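Propionate kinase (Francisella tularensis subsp. tularensis, PDB 3KHY) probably catalyses the reversible, magnesium-dependent transfer of phosphate from ATP to acetate, forming acetyl phosphate and ADP, and may act likewise on propionate. Local coordinates at residues K193-V198 / A209-K214; S215-M220 / A305-Y310; I188-K193 / K313-V318; H178-E183 / I368-E373. All blocks are in the same frame, centred on the assembly; numbering follows the deposited sequence. Where two conformers were deposited one is given.

Interaction 1. Residues K193-V198 / A209-K214; sequences KANVIV and AVVDGK
The side-chain amide of N195 meets the backbone of D212 through one end: N195 OD1 takes the N-H of D212 at 2.7 Å, and the bond is nearly straight (168° at the hydrogen), although the donor sits 33° out of the amide carbonyl plane. At the other end of the amide, N195 ND2 donates to a water that in turn donates to D212 OD1 and K193 O. D212 OD1 receives a second water, which also accepts from K193 N. On its way to these waters the carboxylate passes beside K193 CB, 3.7 Å from D212 OD1.

The backbone carries the rest. V196 and V210 form an antiparallel hydrogen-bonded pair, with V210 N to V196 O at 2.8 Å and V196 N to V210 O at 3.0 Å. Their side chains lie alongside one another, V196 CG2 being 4.0 Å from V210 CB, and V210 continues onto S182 of helix 175-188. Beyond this pair G213 N reaches A194 O at 3.0 Å. The chains run close here, G213 CA lying 4.9 Å from K193 CA; G213 has no side chain and a positive phi (85°). D212 and G213 are the corners of a type I' turn, the tight two-residue connection that leads into strand 214-218 and completes the antiparallel three-stranded meander of an actin-like ATPase domain.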
loop_
_atom_site.group_PDB
_atom_site.type_symbol
_atom_site.label_atom_id
_atom_site.label_comp_id
_atom_site.label_asym_id
_atom_site.label_seq_id
_atom_site.Cartn_x
_atom_site.Cartn_y
_atom_site.Cartn_z
ATOM N N LYS A 193 22.043 -15.410 -12.420
ATOM C CA LYS A 193 20.969 -14.464 -12.740
ATOM C C LYS A 193 20.955 -13.354 -11.688
ATOM O O LYS A 193 21.542 -13.498 -10.616
ATOM C CB LYS A 193 19.604 -15.159 -12.799
ATOM C CG LYS A 193 19.450 -16.150 -13.953
ATOM C CD LYS A 193 20.033 -15.584 -15.239
ATOM C CE LYS A 193 19.930 -16.575 -16.396
ATOM N NZ LYS A 193 20.844 -16.191 -17.516
ATOM N N ALA A 194 20.277 -12.255 -11.989
ATOM C CA ALA A 194 20.374 -11.065 -11.156
ATOM C C ALA A 194 19.580 -11.150 -9.854
ATOM O O ALA A 194 18.477 -11.707 -9.807
ATOM C CB ALA A 194 19.964 -9.827 -11.956
ATOM N N ASN A 195 20.165 -10.609 -8.792
ATOM C CA ASN A 195 19.436 -10.370 -7.558
ATOM C C ASN A 195 19.361 -8.866 -7.402
ATOM O O ASN A 195 20.253 -8.236 -6.822
ATOM C CB ASN A 195 20.147 -11.003 -6.367
ATOM C CG ASN A 195 20.186 -12.515 -6.459
ATOM O OD1 ASN A 195 19.151 -13.175 -6.512
ATOM N ND2 ASN A 195 21.387 -13.068 -6.495
ATOM N N VAL A 196 18.308 -8.288 -7.958
ATOM C CA VAL A 196 18.261 -6.842 -8.102
ATOM C C VAL A 196 16.890 -6.294 -7.773
ATOM O O VAL A 196 15.880 -7.004 -7.821
ATOM C CB VAL A 196 18.662 -6.384 -9.525
ATOM C CG1 VAL A 196 20.150 -6.637 -9.781
ATOM C CG2 VAL A 196 17.792 -7.056 -10.604
ATOM N N ILE A 197 16.873 -5.027 -7.402
ATOM C CA ILE A 197 15.637 -4.273 -7.293
ATOM C C ILE A 197 15.638 -3.328 -8.478
ATOM O O ILE A 197 16.596 -2.588 -8.675
ATOM C CB ILE A 197 15.597 -3.477 -5.992
ATOM C CG1 ILE A 197 15.560 -4.442 -4.805
ATOM C CG2 ILE A 197 14.389 -2.518 -5.979
ATOM C CD1 ILE A 197 15.850 -3.778 -3.451
ATOM N N VAL A 198 14.585 -3.389 -9.289
ATOM C CA VAL A 198 14.500 -2.578 -10.496
ATOM C C VAL A 198 13.409 -1.523 -10.326
ATOM O O VAL A 198 12.242 -1.846 -10.083
ATOM C CB VAL A 198 14.203 -3.438 -11.750
ATOM C CG1 VAL A 198 14.078 -2.552 -13.007
ATOM C CG2 VAL A 198 15.299 -4.511 -11.953
ATOM N N ALA A 209 11.114 -6.549 -7.067
ATOM C CA ALA A 209 12.176 -7.317 -6.433
ATOM C C ALA A 209 12.409 -8.586 -7.249
ATOM O O ALA A 209 11.524 -9.435 -7.362
ATOM C CB ALA A 209 11.797 -7.677 -4.980
ATOM N N VAL A 210 13.607 -8.705 -7.800
ATOM C CA VAL A 210 13.979 -9.834 -8.650
ATOM C C VAL A 210 15.023 -10.701 -7.942
ATOM O O VAL A 210 16.122 -10.242 -7.627
ATOM C CB VAL A 210 14.519 -9.347 -9.994
ATOM C CG1 VAL A 210 15.039 -10.523 -10.835
ATOM C CG2 VAL A 210 13.428 -8.571 -10.752
ATOM N N VAL A 211 14.664 -11.950 -7.669
ATOM C CA VAL A 211 15.558 -12.871 -6.972
ATOM C C VAL A 211 15.914 -14.016 -7.913
ATOM O O VAL A 211 15.033 -14.646 -8.497
ATOM C CB VAL A 211 14.906 -13.418 -5.685
ATOM C CG1 VAL A 211 15.817 -14.427 -5.008
ATOM C CG2 VAL A 211 14.588 -12.258 -4.726
ATOM N N ASP A 212 17.206 -14.245 -8.084
ATOM C CA ASP A 212 17.699 -15.225 -9.057
ATOM C C ASP A 212 16.963 -15.120 -10.399
ATOM O O ASP A 212 16.592 -16.134 -10.995
ATOM C CB ASP A 212 17.597 -16.657 -8.512
ATOM C CG ASP A 212 18.536 -17.625 -9.238
ATOM O OD1 ASP A 212 19.598 -17.173 -9.719
ATOM O OD2 ASP A 212 18.227 -18.832 -9.320
ATOM N N GLY A 213 16.749 -13.890 -10.861
ATOM C CA GLY A 213 16.157 -13.664 -12.165
ATOM C C GLY A 213 14.637 -13.678 -12.217
ATOM O O GLY A 213 14.067 -13.382 -13.268
ATOM N N LYS A 214 13.983 -14.017 -11.106
ATOM C CA LYS A 214 12.521 -14.099 -11.060
ATOM C C LYS A 214 11.863 -13.035 -10.163
ATOM O O LYS A 214 12.336 -12.757 -9.066
ATOM C CB LYS A 214 12.089 -15.481 -10.584
ATOM C CG LYS A 214 12.522 -16.615 -11.516
ATOM C CD LYS A 214 12.120 -17.970 -10.943
ATOM C CE LYS A 214 12.477 -19.089 -11.913
ATOM N NZ LYS A 214 11.587 -20.279 -11.732
HETATM O O HOH W 1 21.443 -18.044 -11.551
HETATM O O HOH W 2 21.466 -15.624 -8.268
#

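Interaction 2. Residues S215-M220 / A305-Y310; sequences SIDTSM and ASYMIY
Hydrogen bonding centres on D217 and Y310: the phenol Y310 OH donates to D217 OD2 over a very short 2.5 Å. D217 OD2 stands at the edge of the Y310 ring, near its plane, while the carboxylate plane is turned 80° from that of the ring. D217 OD1 is held separately. A water donates to it at 3.0 Å and is hydrogen-bonded to Y307 OH at 2.8 Å, and T218 N adds a weak bond at 2.9 Å from D217 OD1. The D217 carboxylate also passes the Y307 ring, with D217 OD2 3.6 Å from Y307 CE1.

Apolar packing is concentrated on I216. Its CG2 makes a CH-pi contact with the Y310 face, 3.8 Å from the centroid and only 12° off the normal, while its CG1 arm, extended away from the backbone N (chi1 -168°), carries CD1 to 3.7 Å from Y310 CD1. I309 CG1 covers the opposite face of Y310, so the ring lies between two isoleucines, which restrict its tilt.

D217 OD2 also forms a salt bridge with K302 of the second subunit. The lysine would probably stabilise the carboxylate in its ionised form, whereas any inference from the 2.5 Å length of the Y310 OH to D217 OD2 bond is doubtful. The salt bridge links strand 214-218, outermost in this chain's sheet, to the second subunit.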
loop_
_atom_site.group_PDB
_atom_site.type_symbol
_atom_site.label_atom_id
_atom_site.label_comp_id
_atom_site.label_asym_id
_atom_site.label_seq_id
_atom_site.Cartn_x
_atom_site.Cartn_y
_atom_site.Cartn_z
ATOM N N SER A 215 10.769 -12.452 -10.644
ATOM C CA SER A 215 9.992 -11.494 -9.857
ATOM C C SER A 215 9.417 -12.182 -8.607
ATOM O O SER A 215 8.820 -13.253 -8.701
ATOM C CB SER A 215 8.854 -10.904 -10.707
ATOM O OG SER A 215 8.018 -10.065 -9.911
ATOM N N ILE A 216 9.625 -11.583 -7.437
ATOM C CA ILE A 216 9.062 -12.106 -6.202
ATOM C C ILE A 216 8.059 -11.129 -5.586
ATOM O O ILE A 216 7.211 -11.524 -4.794
ATOM C CB ILE A 216 10.172 -12.464 -5.176
ATOM C CG1 ILE A 216 9.607 -13.287 -4.020
ATOM C CG2 ILE A 216 10.855 -11.206 -4.630
ATOM C CD1 ILE A 216 10.703 -13.867 -3.122
ATOM N N ASP A 217 8.155 -9.847 -5.950
ATOM C CA ASP A 217 7.219 -8.837 -5.436
ATOM C C ASP A 217 7.304 -7.640 -6.374
ATOM O O ASP A 217 8.323 -7.425 -7.013
ATOM C CB ASP A 217 7.604 -8.452 -4.002
ATOM C CG ASP A 217 6.452 -7.813 -3.205
ATOM O OD1 ASP A 217 5.379 -7.488 -3.768
ATOM O OD2 ASP A 217 6.652 -7.610 -1.990
ATOM N N THR A 218 6.226 -6.874 -6.472
ATOM C CA THR A 218 6.214 -5.716 -7.344
ATOM C C THR A 218 5.140 -4.757 -6.872
ATOM O O THR A 218 4.215 -5.151 -6.139
ATOM C CB THR A 218 5.977 -6.139 -8.805
ATOM O OG1 THR A 218 6.222 -5.038 -9.663
ATOM C CG2 THR A 218 4.542 -6.645 -8.993
ATOM N N SER A 219 5.246 -3.502 -7.301
ATOM C CA SER A 219 4.471 -2.419 -6.687
ATOM C C SER A 219 3.081 -2.152 -7.288
ATOM O O SER A 219 2.182 -1.689 -6.580
ATOM C CB SER A 219 5.299 -1.133 -6.635
ATOM O OG SER A 219 5.531 -0.627 -7.934
HETATM N N MSE A 220 2.891 -2.427 -8.580
HETATM C CA MSE A 220 1.549 -2.271 -9.168
HETATM C C MSE A 220 0.624 -3.391 -8.689
HETATM O O MSE A 220 1.088 -4.352 -8.103
HETATM C CB MSE A 220 1.605 -2.194 -10.694
HETATM C CG MSE A 220 2.094 -0.831 -11.186
HETATM SE SE MSE A 220 2.598 -0.862 -13.060
HETATM C CE MSE A 220 2.677 1.074 -13.378
ATOM N N ALA A 305 13.477 0.045 0.346
ATOM C CA ALA A 305 13.737 -0.433 1.708
ATOM C C ALA A 305 12.930 -1.686 2.041
ATOM O O ALA A 305 13.456 -2.646 2.641
ATOM C CB ALA A 305 13.450 0.667 2.730
ATOM N N SER A 306 11.656 -1.696 1.648
ATOM C CA SER A 306 10.780 -2.821 1.975
ATOM C C SER A 306 11.221 -4.084 1.250
ATOM O O SER A 306 11.058 -5.190 1.763
ATOM C CB SER A 306 9.310 -2.516 1.644
ATOM O OG SER A 306 8.990 -2.857 0.308
ATOM N N TYR A 307 11.774 -3.918 0.055
ATOM C CA TYR A 307 12.255 -5.067 -0.725
ATOM C C TYR A 307 13.600 -5.636 -0.266
ATOM O O TYR A 307 14.004 -6.722 -0.701
ATOM C CB TYR A 307 12.320 -4.715 -2.218
ATOM C CG TYR A 307 10.953 -4.551 -2.872
ATOM C CD1 TYR A 307 9.774 -4.729 -2.147
ATOM C CD2 TYR A 307 10.850 -4.197 -4.213
ATOM C CE1 TYR A 307 8.510 -4.567 -2.764
ATOM C CE2 TYR A 307 9.617 -4.030 -4.829
ATOM C CZ TYR A 307 8.456 -4.213 -4.107
ATOM O OH TYR A 307 7.245 -4.042 -4.754
HETATM N N MSE A 308 14.305 -4.915 0.596
HETATM C CA MSE A 308 15.559 -5.440 1.131
HETATM C C MSE A 308 15.357 -6.791 1.844
HETATM O O MSE A 308 16.285 -7.592 1.924
HETATM C CB MSE A 308 16.216 -4.432 2.080
HETATM C CG MSE A 308 16.591 -3.117 1.413
HETATM SE SE MSE A 308 17.860 -3.385 -0.080
HETATM C CE MSE A 308 19.491 -3.628 0.992
ATOM N N ILE A 309 14.148 -7.060 2.340
ATOM C CA ILE A 309 13.897 -8.345 3.011
ATOM C C ILE A 309 14.199 -9.564 2.150
ATOM O O ILE A 309 14.492 -10.637 2.688
ATOM C CB ILE A 309 12.441 -8.516 3.498
ATOM C CG1 ILE A 309 11.472 -8.484 2.310
ATOM C CG2 ILE A 309 12.083 -7.495 4.550
ATOM C CD1 ILE A 309 10.064 -8.956 2.681
ATOM N N TYR A 310 14.111 -9.418 0.828
ATOM C CA TYR A 310 14.262 -10.580 -0.064
ATOM C C TYR A 310 15.702 -10.983 -0.365
ATOM O O TYR A 310 15.933 -11.980 -1.055
ATOM C CB TYR A 310 13.543 -10.363 -1.395
ATOM C CG TYR A 310 12.068 -10.085 -1.240
ATOM C CD1 TYR A 310 11.205 -11.064 -0.742
ATOM C CD2 TYR A 310 11.533 -8.839 -1.587
ATOM C CE1 TYR A 310 9.852 -10.811 -0.586
ATOM C CE2 TYR A 310 10.180 -8.577 -1.431
ATOM C CZ TYR A 310 9.344 -9.570 -0.929
ATOM O OH TYR A 310 7.994 -9.325 -0.775
HETATM O O HOH W 3 5.034 -4.611 -3.138
#

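Interaction 3. Residues I188-K193 / K313-V318; sequences ILTQQK and KLDALV
D315 OD2 is gripped by two donors: the backbone N-H of N195, and a water that binds the 188-193 loop to the acid. That water donates to D315 OD2 at 2.5 Å and to K193 O at 2.9 Å, and accepts from T190 OG1 at 2.9 Å. It therefore spans the distance between K193 O and D315 OD2, two acceptors that could not pair directly. T190 OG1 has a further task, accepting the backbone N-H of Q192 at 3.2 Å in an ST turn. The hydroxyl thus fixes the bend of its own loop while its proton is spent on the water.

Next to this polar bridge lies a small apolar contact. L189 rests one methyl, CD1, against both D315 CB and A316 CB, at 3.6 Å and 4.0 Å; its other methyl, CD2, is 3.9 Å from D315 O. A chi1 of -79°, with CG opposite the carbonyl carbon, directs the branch of L189 so that CD1 reaches D315 CB. V196 and M366 also touch L189, so the leucine rests on three neighbouring strands of the sheet. D315 O is bound by N364 ND2, which ties D315 to the loop leading into strand 365-367.

The 188-193 loop leaves helix 175-188 and leads into strand 196-201, while segment 313-318 runs into strand 316-320. The contact therefore joins the helix-to-strand connection to the residues leading into the parallel neighbour of strand 196-201, in the ribonuclease H-like fold shared by actin-type ATPases.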
loop_
_atom_site.group_PDB
_atom_site.type_symbol
_atom_site.label_atom_id
_atom_site.label_comp_id
_atom_site.label_asym_id
_atom_site.label_seq_id
_atom_site.Cartn_x
_atom_site.Cartn_y
_atom_site.Cartn_z
ATOM N N ILE A 188 25.837 -8.071 -16.676
ATOM C CA ILE A 188 26.863 -7.142 -16.216
ATOM C C ILE A 188 27.446 -7.517 -14.850
ATOM O O ILE A 188 28.646 -7.356 -14.624
ATOM C CB ILE A 188 26.315 -5.681 -16.164
ATOM C CG1 ILE A 188 25.790 -5.245 -17.534
ATOM C CG2 ILE A 188 27.385 -4.713 -15.684
ATOM C CD1 ILE A 188 24.979 -3.951 -17.502
ATOM N N LEU A 189 26.604 -8.033 -13.955
ATOM C CA LEU A 189 26.934 -8.140 -12.528
ATOM C C LEU A 189 27.768 -9.349 -12.097
ATOM O O LEU A 189 28.940 -9.203 -11.726
ATOM C CB LEU A 189 25.658 -8.071 -11.688
ATOM C CG LEU A 189 25.100 -6.669 -11.469
ATOM C CD1 LEU A 189 23.651 -6.731 -11.020
ATOM C CD2 LEU A 189 25.940 -5.929 -10.445
ATOM N N THR A 190 27.152 -10.530 -12.107
ATOM C CA THR A 190 27.842 -11.760 -11.733
ATOM C C THR A 190 27.570 -12.869 -12.741
ATOM O O THR A 190 26.899 -12.661 -13.752
ATOM C CB THR A 190 27.388 -12.283 -10.347
ATOM O OG1 THR A 190 26.067 -12.836 -10.452
ATOM C CG2 THR A 190 27.411 -11.166 -9.295
ATOM N N GLN A 191 28.080 -14.059 -12.434
ATOM C CA GLN A 191 27.874 -15.239 -13.265
ATOM C C GLN A 191 26.418 -15.728 -13.257
ATOM O O GLN A 191 25.930 -16.263 -14.256
ATOM C CB GLN A 191 28.812 -16.356 -12.804
ATOM C CG GLN A 191 28.673 -17.669 -13.553
ATOM C CD GLN A 191 29.562 -18.755 -12.972
ATOM O OE1 GLN A 191 30.368 -18.499 -12.078
ATOM N NE2 GLN A 191 29.417 -19.974 -13.476
ATOM N N GLN A 192 25.730 -15.540 -12.132
ATOM C CA GLN A 192 24.361 -16.034 -11.957
ATOM C C GLN A 192 23.323 -15.041 -12.486
ATOM O O GLN A 192 23.680 -13.954 -12.944
ATOM C CB GLN A 192 24.088 -16.314 -10.475
ATOM C CG GLN A 192 24.954 -17.417 -9.861
ATOM C CD GLN A 192 26.406 -17.006 -9.676
ATOM O OE1 GLN A 192 27.318 -17.658 -10.192
ATOM N NE2 GLN A 192 26.629 -15.922 -8.936
ATOM N N LYS A 193 22.043 -15.410 -12.420
ATOM C CA LYS A 193 20.969 -14.464 -12.740
ATOM C C LYS A 193 20.955 -13.354 -11.688
ATOM O O LYS A 193 21.542 -13.498 -10.616
ATOM C CB LYS A 193 19.604 -15.159 -12.799
ATOM C CG LYS A 193 19.450 -16.150 -13.953
ATOM C CD LYS A 193 20.033 -15.584 -15.239
ATOM C CE LYS A 193 19.930 -16.575 -16.396
ATOM N NZ LYS A 193 20.844 -16.191 -17.516
ATOM N N LYS A 313 22.102 -11.025 -0.261
ATOM C CA LYS A 313 23.058 -10.104 -0.864
ATOM C C LYS A 313 22.411 -9.416 -2.055
ATOM O O LYS A 313 22.127 -10.051 -3.075
ATOM C CB LYS A 313 24.311 -10.859 -1.314
ATOM C CG LYS A 313 25.358 -9.995 -2.023
ATOM C CD LYS A 313 26.583 -10.834 -2.383
ATOM C CE LYS A 313 27.539 -10.088 -3.306
ATOM N NZ LYS A 313 28.569 -11.003 -3.903
ATOM N N LEU A 314 22.167 -8.116 -1.934
ATOM C CA LEU A 314 21.623 -7.354 -3.057
ATOM C C LEU A 314 22.713 -7.076 -4.080
ATOM O O LEU A 314 23.734 -6.489 -3.730
ATOM C CB LEU A 314 21.036 -6.025 -2.565
ATOM C CG LEU A 314 20.520 -5.100 -3.670
ATOM C CD1 LEU A 314 19.266 -5.696 -4.293
ATOM C CD2 LEU A 314 20.244 -3.676 -3.143
ATOM N N ASP A 315 22.509 -7.478 -5.340
ATOM C CA ASP A 315 23.512 -7.215 -6.379
ATOM C C ASP A 315 23.521 -5.742 -6.765
ATOM O O ASP A 315 24.585 -5.124 -6.865
ATOM C CB ASP A 315 23.259 -8.047 -7.639
ATOM C CG ASP A 315 23.529 -9.529 -7.435
ATOM O OD1 ASP A 315 24.335 -9.882 -6.542
ATOM O OD2 ASP A 315 22.930 -10.332 -8.182
ATOM N N ALA A 316 22.332 -5.193 -7.006
ATOM C CA ALA A 316 22.201 -3.778 -7.363
ATOM C C ALA A 316 20.780 -3.273 -7.211
ATOM O O ALA A 316 19.816 -4.045 -7.305
ATOM C CB ALA A 316 22.657 -3.552 -8.792
ATOM N N LEU A 317 20.661 -1.973 -6.984
ATOM C CA LEU A 317 19.415 -1.252 -7.226
ATOM C C LEU A 317 19.557 -0.697 -8.639
ATOM O O LEU A 317 20.588 -0.092 -8.953
ATOM C CB LEU A 317 19.267 -0.110 -6.229
ATOM C CG LEU A 317 18.158 0.909 -6.521
ATOM C CD1 LEU A 317 16.780 0.226 -6.557
ATOM C CD2 LEU A 317 18.187 2.015 -5.473
ATOM N N VAL A 318 18.557 -0.918 -9.500
ATOM C CA VAL A 318 18.660 -0.494 -10.911
ATOM C C VAL A 318 17.567 0.505 -11.288
ATOM O O VAL A 318 16.384 0.213 -11.096
ATOM C CB VAL A 318 18.556 -1.696 -11.867
ATOM C CG1 VAL A 318 18.777 -1.244 -13.310
ATOM C CG2 VAL A 318 19.563 -2.786 -11.475
HETATM O O HOH W 4 23.688 -12.580 -8.831
#

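Interaction 4. Residues H178-E183 / I368-E373; sequences HKYVSE and IATNEE
An extended first torsion in Y180 (chi1 174°) places its ring trans to the main-chain nitrogen and brings it against N371, whose own extended side chain lets OD1 accept from L374 N. The contact packs helix 175-188 of the actin-like ATPase fold against the turn that starts helix 372-382, where N371 is the N-cap.

N371 CB lies over a face of the Y180 ring in a CH-pi contact, 4.2 Å from the centroid and 26° off the normal, while the ring and amide planes are 65° apart. N371 N approaches Y180 CD2 to 3.5 Å. Two residues earlier, A369 O comes to the ring edge in its plane, 3.5 Å from Y180 CE2.

V181, the next residue of the helix, divides its two methyls. CG2 meets T370 CB at 3.6 Å, the two side chains crossing at about a right angle, and CG1 lies 4.2 Å from I368 CB. V181 thereby sits against I368, just after strand 365-367, and T370. T370 is held by its polar atoms as well: its OG1 bonds with S177 OG, and its N donates to E325, a predicted ATP-binding residue. The adjacent E372, in the first turn of the helix, is itself a predicted magnesium ligand and forms a salt bridge with R85, the predicted substrate-binding arginine.

A water closes the edge of the contact, donating to A369 O at 2.7 Å and hydrogen-bonding with Y180 OH at 3.0 Å.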
loop_
_atom_site.group_PDB
_atom_site.type_symbol
_atom_site.label_atom_id
_atom_site.label_comp_id
_atom_site.label_asym_id
_atom_site.label_seq_id
_atom_site.Cartn_x
_atom_site.Cartn_y
_atom_site.Cartn_z
ATOM N N HIS A 178 10.794 -4.937 -16.663
ATOM C CA HIS A 178 11.482 -5.563 -15.535
ATOM C C HIS A 178 12.252 -6.818 -15.939
ATOM O O HIS A 178 13.362 -7.053 -15.475
ATOM C CB HIS A 178 10.505 -5.860 -14.391
ATOM C CG HIS A 178 10.014 -4.621 -13.711
ATOM N ND1 HIS A 178 10.856 -3.775 -13.028
ATOM C CD2 HIS A 178 8.779 -4.072 -13.631
ATOM C CE1 HIS A 178 10.163 -2.753 -12.554
ATOM N NE2 HIS A 178 8.900 -2.908 -12.906
ATOM N N LYS A 179 11.675 -7.604 -16.835
ATOM C CA LYS A 179 12.364 -8.788 -17.342
ATOM C C LYS A 179 13.599 -8.440 -18.178
ATOM O O LYS A 179 14.691 -8.952 -17.944
ATOM C CB LYS A 179 11.400 -9.636 -18.172
ATOM C CG LYS A 179 11.966 -10.997 -18.579
ATOM C CD LYS A 179 10.881 -11.883 -19.174
ATOM C CE LYS A 179 11.366 -13.320 -19.348
ATOM N NZ LYS A 179 11.875 -13.509 -20.724
ATOM N N TYR A 180 13.416 -7.574 -19.167
ATOM C CA TYR A 180 14.525 -7.146 -20.005
ATOM C C TYR A 180 15.647 -6.538 -19.159
ATOM O O TYR A 180 16.807 -6.886 -19.319
ATOM C CB TYR A 180 14.060 -6.152 -21.075
ATOM C CG TYR A 180 15.212 -5.583 -21.865
ATOM C CD1 TYR A 180 15.733 -6.274 -22.955
ATOM C CD2 TYR A 180 15.807 -4.385 -21.498
ATOM C CE1 TYR A 180 16.799 -5.779 -23.668
ATOM C CE2 TYR A 180 16.885 -3.872 -22.211
ATOM C CZ TYR A 180 17.373 -4.581 -23.292
ATOM O OH TYR A 180 18.442 -4.094 -23.997
ATOM N N VAL A 181 15.307 -5.631 -18.250
ATOM C CA VAL A 181 16.349 -4.931 -17.481
ATOM C C VAL A 181 17.081 -5.869 -16.504
ATOM O O VAL A 181 18.301 -5.790 -16.341
ATOM C CB VAL A 181 15.777 -3.678 -16.764
ATOM C CG1 VAL A 181 16.755 -3.145 -15.726
ATOM C CG2 VAL A 181 15.475 -2.590 -17.795
ATOM N N SER A 182 16.344 -6.765 -15.856
ATOM C CA SER A 182 16.991 -7.689 -14.950
ATOM C C SER A 182 17.858 -8.655 -15.756
ATOM O O SER A 182 18.919 -9.051 -15.297
ATOM C CB SER A 182 15.987 -8.423 -14.047
ATOM O OG SER A 182 15.046 -9.161 -14.804
ATOM N N GLU A 183 17.429 -9.009 -16.965
ATOM C CA GLU A 183 18.297 -9.804 -17.842
ATOM C C GLU A 183 19.592 -9.081 -18.192
ATOM O O GLU A 183 20.650 -9.700 -18.217
ATOM C CB GLU A 183 17.581 -10.252 -19.119
ATOM C CG GLU A 183 16.576 -11.352 -18.858
ATOM C CD GLU A 183 15.954 -11.899 -20.121
ATOM O OE1 GLU A 183 16.303 -11.428 -21.231
ATOM O OE2 GLU A 183 15.105 -12.801 -19.996
ATOM N N ILE A 368 20.285 1.357 -16.307
ATOM C CA ILE A 368 20.245 0.473 -17.464
ATOM C C ILE A 368 19.049 0.875 -18.313
ATOM O O ILE A 368 17.933 0.994 -17.805
ATOM C CB ILE A 368 20.093 -1.003 -17.019
ATOM C CG1 ILE A 368 21.283 -1.420 -16.150
ATOM C CG2 ILE A 368 19.943 -1.924 -18.242
ATOM C CD1 ILE A 368 21.225 -2.905 -15.690
ATOM N N ALA A 369 19.278 1.114 -19.594
ATOM C CA ALA A 369 18.207 1.560 -20.476
ATOM C C ALA A 369 17.273 0.396 -20.749
ATOM O O ALA A 369 17.723 -0.703 -21.053
ATOM C CB ALA A 369 18.783 2.098 -21.786
ATOM N N THR A 370 15.975 0.619 -20.636
ATOM C CA THR A 370 15.045 -0.456 -20.954
ATOM C C THR A 370 14.752 -0.446 -22.459
ATOM O O THR A 370 14.969 0.556 -23.140
ATOM C CB THR A 370 13.752 -0.392 -20.112
ATOM O OG1 THR A 370 12.995 -1.593 -20.305
ATOM C CG2 THR A 370 12.889 0.794 -20.494
ATOM N N ASN A 371 14.285 -1.572 -22.986
ATOM C CA ASN A 371 13.979 -1.657 -24.412
ATOM C C ASN A 371 12.899 -2.716 -24.575
ATOM O O ASN A 371 13.175 -3.860 -24.924
ATOM C CB ASN A 371 15.229 -2.016 -25.231
ATOM C CG ASN A 371 15.023 -1.832 -26.738
ATOM O OD1 ASN A 371 13.888 -1.801 -27.228
ATOM N ND2 ASN A 371 16.117 -1.708 -27.472
ATOM N N GLU A 372 11.669 -2.336 -24.262
ATOM C CA GLU A 372 10.576 -3.296 -24.222
ATOM C C GLU A 372 10.271 -3.826 -25.619
ATOM O O GLU A 372 9.863 -4.963 -25.771
ATOM C CB GLU A 372 9.329 -2.643 -23.620
ATOM C CG GLU A 372 9.483 -2.276 -22.146
ATOM C CD GLU A 372 8.813 -0.959 -21.795
ATOM O OE1 GLU A 372 9.428 0.112 -22.024
ATOM O OE2 GLU A 372 7.672 -0.996 -21.286
ATOM N N GLU A 373 10.465 -2.994 -26.639
ATOM C CA GLU A 373 10.178 -3.421 -28.007
ATOM C C GLU A 373 11.157 -4.515 -28.420
ATOM O O GLU A 373 10.767 -5.498 -29.035
ATOM C CB GLU A 373 10.244 -2.234 -28.987
ATOM C CG GLU A 373 9.335 -1.056 -28.633
ATOM C CD GLU A 373 9.868 -0.218 -27.456
ATOM O OE1 GLU A 373 11.061 -0.341 -27.096
ATOM O OE2 GLU A 373 9.083 0.571 -26.886
HETATM O O HOH W 5 19.734 -1.825 -22.431
#

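Overall arrangement
The four contacts lie in and around one five-stranded sheet. Interaction 1 lies at its middle: its centre is about 7 Å from that of interaction 3, with which it shares K193, and about 10 Å from that of interaction 2. I197 O is probably hydrogen-bonded to V318 N at 2.7 Å, and A209 O to I216 N at 2.9 Å. Helix 175-188 links interactions 1 and 4, with V198 CG1 3.9 Å from V181 CG1; V318 CG1 also reaches V181 CG1, at 3.7 Å. Interaction 4 holds the predicted magnesium ligand E372, and its T370 side chain is about 3 Å from that of E325 of the predicted nucleotide site. Interaction 2 leads to the dimer interface, while interaction 3 lies away from the predicted sites.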